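Local coordinates for protein cysteine desulfurase (Elizabethkingia anophelis NUHP1, PDB 5VPR) that probably catalyses pyridoxal phosphate-dependent removal of sulfur from L-cysteine, passing it to a sulfur carrier and leaving L-alanine, at residues Val134-Leu139 / Thr171-Val176; Lys195-Ser200 / Thr221-Phe226. All blocks are in the same frame, centred on the assembly; numbering follows the deposited sequence.

Contact 1. Residues Val134-Leu139 / Thr171-Val176; sequences VPWQML and TKLVSV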
loop_
_atom_site.group_PDB
_atom_site.type_symbol
_atom_site.label_atom_id
_atom_site.label_comp_id
_atom_site.label_asym_id
_atom_site.label_seq_id
_atom_site.Cartn_x
_atom_site.Cartn_y
_atom_site.Cartn_z
ATOM N N VAL A 134 -16.864 0.436 -3.374
ATOM C CA VAL A 134 -17.986 1.311 -3.699
ATOM C C VAL A 134 -17.795 2.016 -5.040
ATOM O O VAL A 134 -18.755 2.066 -5.821
ATOM C CB VAL A 134 -18.213 2.343 -2.582
ATOM C CG1 VAL A 134 -19.630 2.886 -2.645
ATOM C CG2 VAL A 134 -17.912 1.728 -1.224
ATOM N N PRO A 135 -16.620 2.602 -5.351
ATOM C CA PRO A 135 -16.496 3.305 -6.645
ATOM C C PRO A 135 -16.838 2.428 -7.828
ATOM O O PRO A 135 -17.481 2.883 -8.779
ATOM C CB PRO A 135 -15.021 3.733 -6.685
ATOM C CG PRO A 135 -14.579 3.749 -5.288
ATOM C CD PRO A 135 -15.345 2.642 -4.609
ATOM N N TRP A 136 -16.418 1.166 -7.784
ATOM C CA TRP A 136 -16.764 0.240 -8.852
ATOM C C TRP A 136 -18.233 -0.149 -8.774
ATOM O O TRP A 136 -18.901 -0.277 -9.806
ATOM C CB TRP A 136 -15.858 -0.990 -8.784
ATOM C CG TRP A 136 -14.392 -0.645 -8.690
ATOM C CD1 TRP A 136 -13.551 -0.923 -7.647
ATOM C CD2 TRP A 136 -13.603 0.065 -9.659
ATOM N NE1 TRP A 136 -12.290 -0.445 -7.915
ATOM C CE2 TRP A 136 -12.295 0.161 -9.142
ATOM C CE3 TRP A 136 -13.870 0.611 -10.916
ATOM C CZ2 TRP A 136 -11.262 0.785 -9.838
ATOM C CZ3 TRP A 136 -12.841 1.236 -11.604
ATOM C CH2 TRP A 136 -11.558 1.316 -11.065
ATOM N N GLN A 137 -18.758 -0.335 -7.558
ATOM C CA GLN A 137 -20.184 -0.609 -7.417
ATOM C C GLN A 137 -21.005 0.587 -7.876
ATOM O O GLN A 137 -22.074 0.424 -8.474
ATOM C CB GLN A 137 -20.521 -0.980 -5.969
ATOM N N MET A 138 -20.504 1.801 -7.625
ATOM C CA MET A 138 -21.197 3.004 -8.076
ATOM C C MET A 138 -21.058 3.190 -9.584
ATOM O O MET A 138 -22.000 3.638 -10.249
ATOM C CB MET A 138 -20.665 4.226 -7.322
ATOM N N LEU A 139 -19.891 2.859 -10.143
ATOM C CA LEU A 139 -19.721 2.934 -11.592
ATOM C C LEU A 139 -20.692 2.003 -12.304
ATOM O O LEU A 139 -21.267 2.365 -13.338
ATOM C CB LEU A 139 -18.275 2.607 -11.973
ATOM C CG LEU A 139 -17.981 2.327 -13.450
ATOM C CD1 LEU A 139 -18.286 3.531 -14.311
ATOM C CD2 LEU A 139 -16.532 1.885 -13.642
ATOM N N THR A 171 -15.661 -7.405 -21.026
ATOM C CA THR A 171 -14.827 -6.986 -19.898
ATOM C C THR A 171 -14.105 -5.688 -20.228
ATOM O O THR A 171 -13.240 -5.660 -21.109
ATOM C CB THR A 171 -13.793 -8.052 -19.547
ATOM O OG1 THR A 171 -14.383 -9.363 -19.583
ATOM C CG2 THR A 171 -13.224 -7.756 -18.162
ATOM N N LYS A 172 -14.415 -4.620 -19.494
ATOM C CA LYS A 172 -13.801 -3.333 -19.766
ATOM C C LYS A 172 -12.777 -2.906 -18.730
ATOM O O LYS A 172 -11.909 -2.083 -19.046
ATOM C CB LYS A 172 -14.877 -2.248 -19.885
ATOM C CG LYS A 172 -15.847 -2.487 -21.032
ATOM C CD LYS A 172 -15.089 -2.765 -22.332
ATOM C CE LYS A 172 -16.013 -3.185 -23.467
ATOM N NZ LYS A 172 -16.892 -2.073 -23.903
ATOM N N LEU A 173 -12.849 -3.435 -17.511
ATOM C CA LEU A 173 -11.903 -3.060 -16.478
ATOM C C LEU A 173 -11.778 -4.196 -15.479
ATOM O O LEU A 173 -12.776 -4.797 -15.070
ATOM C CB LEU A 173 -12.316 -1.768 -15.765
ATOM C CG LEU A 173 -11.202 -1.280 -14.832
ATOM C CD1 LEU A 173 -10.806 0.144 -15.104
ATOM C CD2 LEU A 173 -11.605 -1.452 -13.382
ATOM N N VAL A 174 -10.539 -4.495 -15.116
ATOM C CA VAL A 174 -10.215 -5.484 -14.101
ATOM C C VAL A 174 -9.373 -4.771 -13.060
ATOM O O VAL A 174 -8.378 -4.123 -13.403
ATOM C CB VAL A 174 -9.454 -6.692 -14.681
ATOM C CG1 VAL A 174 -9.076 -7.678 -13.558
ATOM C CG2 VAL A 174 -10.280 -7.375 -15.773
ATOM N N SER A 175 -9.777 -4.872 -11.804
ATOM C CA SER A 175 -9.073 -4.202 -10.718
ATOM C C SER A 175 -8.694 -5.225 -9.660
ATOM O O SER A 175 -9.565 -5.916 -9.120
ATOM C CB SER A 175 -9.925 -3.097 -10.102
ATOM O OG SER A 175 -9.232 -2.547 -8.995
ATOM N N VAL A 176 -7.406 -5.312 -9.352
ATOM C CA VAL A 176 -6.893 -6.293 -8.404
ATOM C C VAL A 176 -5.929 -5.590 -7.456
ATOM O O VAL A 176 -5.119 -4.765 -7.889
ATOM C CB VAL A 176 -6.183 -7.472 -9.131
ATOM C CG1 VAL A 176 -5.737 -8.533 -8.142
ATOM C CG2 VAL A 176 -7.077 -8.090 -10.192
#

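Contact 2. Residues Lys195-Ser200 / Thr221-Phe226; sequences KVRAKS and TMDCDF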
loop_
_atom_site.group_PDB
_atom_site.type_symbol
_atom_site.label_atom_id
_atom_site.label_comp_id
_atom_site.label_asym_id
_atom_site.label_seq_id
_atom_site.Cartn_x
_atom_site.Cartn_y
_atom_site.Cartn_z
ATOM N N LYS A 195 -3.489 -13.325 -18.285
ATOM C CA LYS A 195 -4.823 -13.813 -18.632
ATOM C C LYS A 195 -5.712 -12.696 -19.160
ATOM O O LYS A 195 -6.426 -12.884 -20.154
ATOM C CB LYS A 195 -5.500 -14.471 -17.433
ATOM C CG LYS A 195 -4.933 -15.805 -16.981
ATOM C CD LYS A 195 -5.532 -16.170 -15.609
ATOM C CE LYS A 195 -5.100 -17.558 -15.126
ATOM N NZ LYS A 195 -5.330 -18.595 -16.171
ATOM N N VAL A 196 -5.689 -11.526 -18.510
ATOM C CA VAL A 196 -6.569 -10.436 -18.924
ATOM C C VAL A 196 -6.191 -9.918 -20.317
ATOM O O VAL A 196 -7.066 -9.602 -21.126
ATOM C CB VAL A 196 -6.557 -9.306 -17.872
ATOM C CG1 VAL A 196 -7.391 -8.119 -18.363
ATOM C CG2 VAL A 196 -7.077 -9.801 -16.527
ATOM N N ARG A 197 -4.885 -9.813 -20.617
ATOM C CA ARG A 197 -4.458 -9.369 -21.939
ATOM C C ARG A 197 -4.828 -10.380 -23.016
ATOM O O ARG A 197 -5.179 -9.995 -24.136
ATOM C CB ARG A 197 -2.950 -9.131 -21.976
ATOM C CG ARG A 197 -2.450 -8.042 -21.072
ATOM C CD ARG A 197 -3.110 -6.724 -21.359
ATOM N NE ARG A 197 -2.374 -5.640 -20.722
ATOM C CZ ARG A 197 -2.890 -4.444 -20.460
ATOM N NH1 ARG A 197 -4.153 -4.182 -20.767
ATOM N NH2 ARG A 197 -2.146 -3.514 -19.878
ATOM N N ALA A 198 -4.745 -11.679 -22.700
ATOM C CA ALA A 198 -4.952 -12.702 -23.718
ATOM C C ALA A 198 -6.423 -12.858 -24.081
ATOM O O ALA A 198 -6.739 -13.213 -25.214
ATOM C CB ALA A 198 -4.384 -14.040 -23.235
ATOM N N LYS A 199 -7.336 -12.584 -23.153
ATOM C CA LYS A 199 -8.736 -12.946 -23.345
ATOM C C LYS A 199 -9.680 -11.752 -23.260
ATOM O O LYS A 199 -10.898 -11.944 -23.187
ATOM C CB LYS A 199 -9.147 -14.014 -22.318
ATOM N N SER A 200 -9.164 -10.526 -23.293
ATOM C CA SER A 200 -10.023 -9.359 -23.190
ATOM C C SER A 200 -9.248 -8.135 -23.642
ATOM O O SER A 200 -8.020 -8.159 -23.749
ATOM C CB SER A 200 -10.513 -9.152 -21.756
ATOM O OG SER A 200 -9.535 -8.439 -21.039
ATOM N N THR A 221 7.451 -3.499 -16.892
ATOM C CA THR A 221 7.399 -4.953 -17.017
ATOM C C THR A 221 6.081 -5.508 -16.483
ATOM O O THR A 221 5.580 -6.513 -16.998
ATOM C CB THR A 221 8.596 -5.600 -16.313
ATOM O OG1 THR A 221 8.657 -5.160 -14.953
ATOM C CG2 THR A 221 9.888 -5.228 -17.014
ATOM N N MET A 222 5.481 -4.853 -15.488
ATOM C CA MET A 222 4.191 -5.314 -14.980
ATOM C C MET A 222 3.088 -5.174 -16.026
ATOM O O MET A 222 2.119 -5.941 -16.015
ATOM C CB MET A 222 3.811 -4.532 -13.713
ATOM C CG MET A 222 2.458 -4.935 -13.108
ATOM S SD MET A 222 1.960 -3.923 -11.684
ATOM C CE MET A 222 3.350 -4.210 -10.597
ATOM N N ASP A 223 3.199 -4.191 -16.908
ATOM C CA ASP A 223 2.199 -3.947 -17.943
ATOM C C ASP A 223 0.806 -3.689 -17.355
ATOM O O ASP A 223 -0.216 -4.019 -17.965
ATOM C CB ASP A 223 2.167 -5.107 -18.954
ATOM C CG ASP A 223 1.344 -4.775 -20.168
ATOM O OD1 ASP A 223 1.439 -3.609 -20.622
ATOM O OD2 ASP A 223 0.590 -5.653 -20.636
ATOM N N CYS A 224 0.730 -3.077 -16.171
ATOM C CA CYS A 224 -0.553 -2.569 -15.711
ATOM C C CYS A 224 -0.938 -1.331 -16.520
ATOM O O CYS A 224 -0.080 -0.636 -17.079
ATOM C CB CYS A 224 -0.485 -2.215 -14.223
ATOM S SG CYS A 224 0.883 -1.069 -13.898
ATOM N N ASP A 225 -2.240 -1.062 -16.607
ATOM C CA ASP A 225 -2.675 0.208 -17.184
ATOM C C ASP A 225 -2.704 1.329 -16.151
ATOM O O ASP A 225 -2.465 2.493 -16.499
ATOM C CB ASP A 225 -4.060 0.065 -17.803
ATOM C CG ASP A 225 -4.052 -0.836 -19.024
ATOM O OD1 ASP A 225 -3.224 -0.594 -19.919
ATOM O OD2 ASP A 225 -4.856 -1.783 -19.068
ATOM N N PHE A 226 -3.004 0.988 -14.898
ATOM C CA PHE A 226 -2.986 1.913 -13.771
ATOM C C PHE A 226 -2.303 1.239 -12.593
ATOM O O PHE A 226 -2.415 0.025 -12.411
ATOM C CB PHE A 226 -4.387 2.318 -13.303
ATOM C CG PHE A 226 -5.259 2.849 -14.370
ATOM C CD1 PHE A 226 -6.160 2.020 -15.018
ATOM C CD2 PHE A 226 -5.203 4.186 -14.724
ATOM C CE1 PHE A 226 -6.985 2.510 -16.006
ATOM C CE2 PHE A 226 -6.026 4.681 -15.718
ATOM C CZ PHE A 226 -6.914 3.846 -16.359
#

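Contact 1. Residues Val134-Leu139 / Thr171-Val176
Trp-136 reaches from helix 134-142 toward strand 171-177 and lays one face of its indole over Leu-173 and Ser-175. Its CB already points at the strand, and with CG anti to the carbonyl carbon (chi1 -50°) the ring system leaves the helix and spans much of the gap between two backbones whose nearest CA atoms, those of Trp-136 and Ser-175, are 9.1 Å apart. Beyond CG the ring divides its work. NE1 comes within 3.9 Å of Ser-175 OG, too far to count as a hydrogen bond, while CE2, where the rings fuse, and CZ2 of the six-membered ring lie 4.1 Å from Ser-175 CB. The other benzene carbons meet Leu-173: CZ3 is 3.5 Å, CH2 3.6 Å and CE3 3.9 Å from its CD2. That methyl stands 3.8 Å from the centroid of the six-membered ring of Trp-136 and 27° off its normal, a CH-pi contact. The two side chains cross at about a right angle, and the CD2 branch lies over the six-membered ring. Each residue suits its place: the broad indole fills the layer between helix and sheet, the branched leucine supplies a methyl, and the small serine lets the indole come close to the strand, its CB lying over the rim of the same face. Ile-105 and Ala-109 of helix 101-111 and Ile-124 of the neighbouring strand also touch the indole. This is helix-on-sheet packing of the three-layered alpha/beta/alpha large domain of fold-type I pyridoxal phosphate enzymes, in which residues alternating along a central parallel strand face one helical layer.

Contact 2. Residues Lys195-Ser200 / Thr221-Phe226
Arg-197 leaves helix 189-199 with CG anti to the carbonyl carbon and then bends sharply at chi2 (-57°), which swings its guanidinium onto Asp-223 and Asp-225. Asp-223 answers with CG anti to its backbone N (chi1 -169°). It follows helix 219-222 with a positive phi, and both its carboxylate and its carbonyl face the arginine. The grip on Asp-223 is side-on: NE bonds to OD2 at 3.0 Å, from above the carboxylate plane, and NH2 bonds to the backbone O at 2.8 Å. The grip on Asp-225 is end-on, NH1 to OD2 at 3.0 Å on the syn side and NH2 to OD1 at 3.1 Å. This last bond is the straightest of the four, at 162°, although it too arrives from above the carboxylate. Arginine suits the place because one flat cation with donors along its edge can serve three acceptor groups; NH2 alone bonds to two. Second partners hold the aspartates: Lys-246 pairs with Asp-223 OD1, and the backbone N of Ile-204 bonds to Asp-225 OD2. Two carboxylates balanced by arginine and lysine would probably both remain ionised, making this a charge-compensated salt-bridge network that ties helix 189-199 to the turn between helix 219-222 and strand 226-230.

Contact 1 and contact 2 lie on one side of the chain's centre, their centres about 15 Å apart, and flank the same seven-stranded sheet. Strand 171-177 leads along the chain into helix 189-199, and the two touch directly: Val-174 CG2 is 3.9 Å from Val-196 CG1. Leu-173 and Ser-175 serve contact 1 on one face of the strand, while Val-174 and Val-176 meet the helix of contact 2 on the other. At the start of the strand, Thr-171 CB also lies 4.1 Å from Ser-200 CB. Contact 1 is apolar packing, contact 2 an ionic clasp. Contact 2 also opens strand 226-230, which runs on toward Lys-233, the residue carrying the covalently bound pyridoxal phosphate.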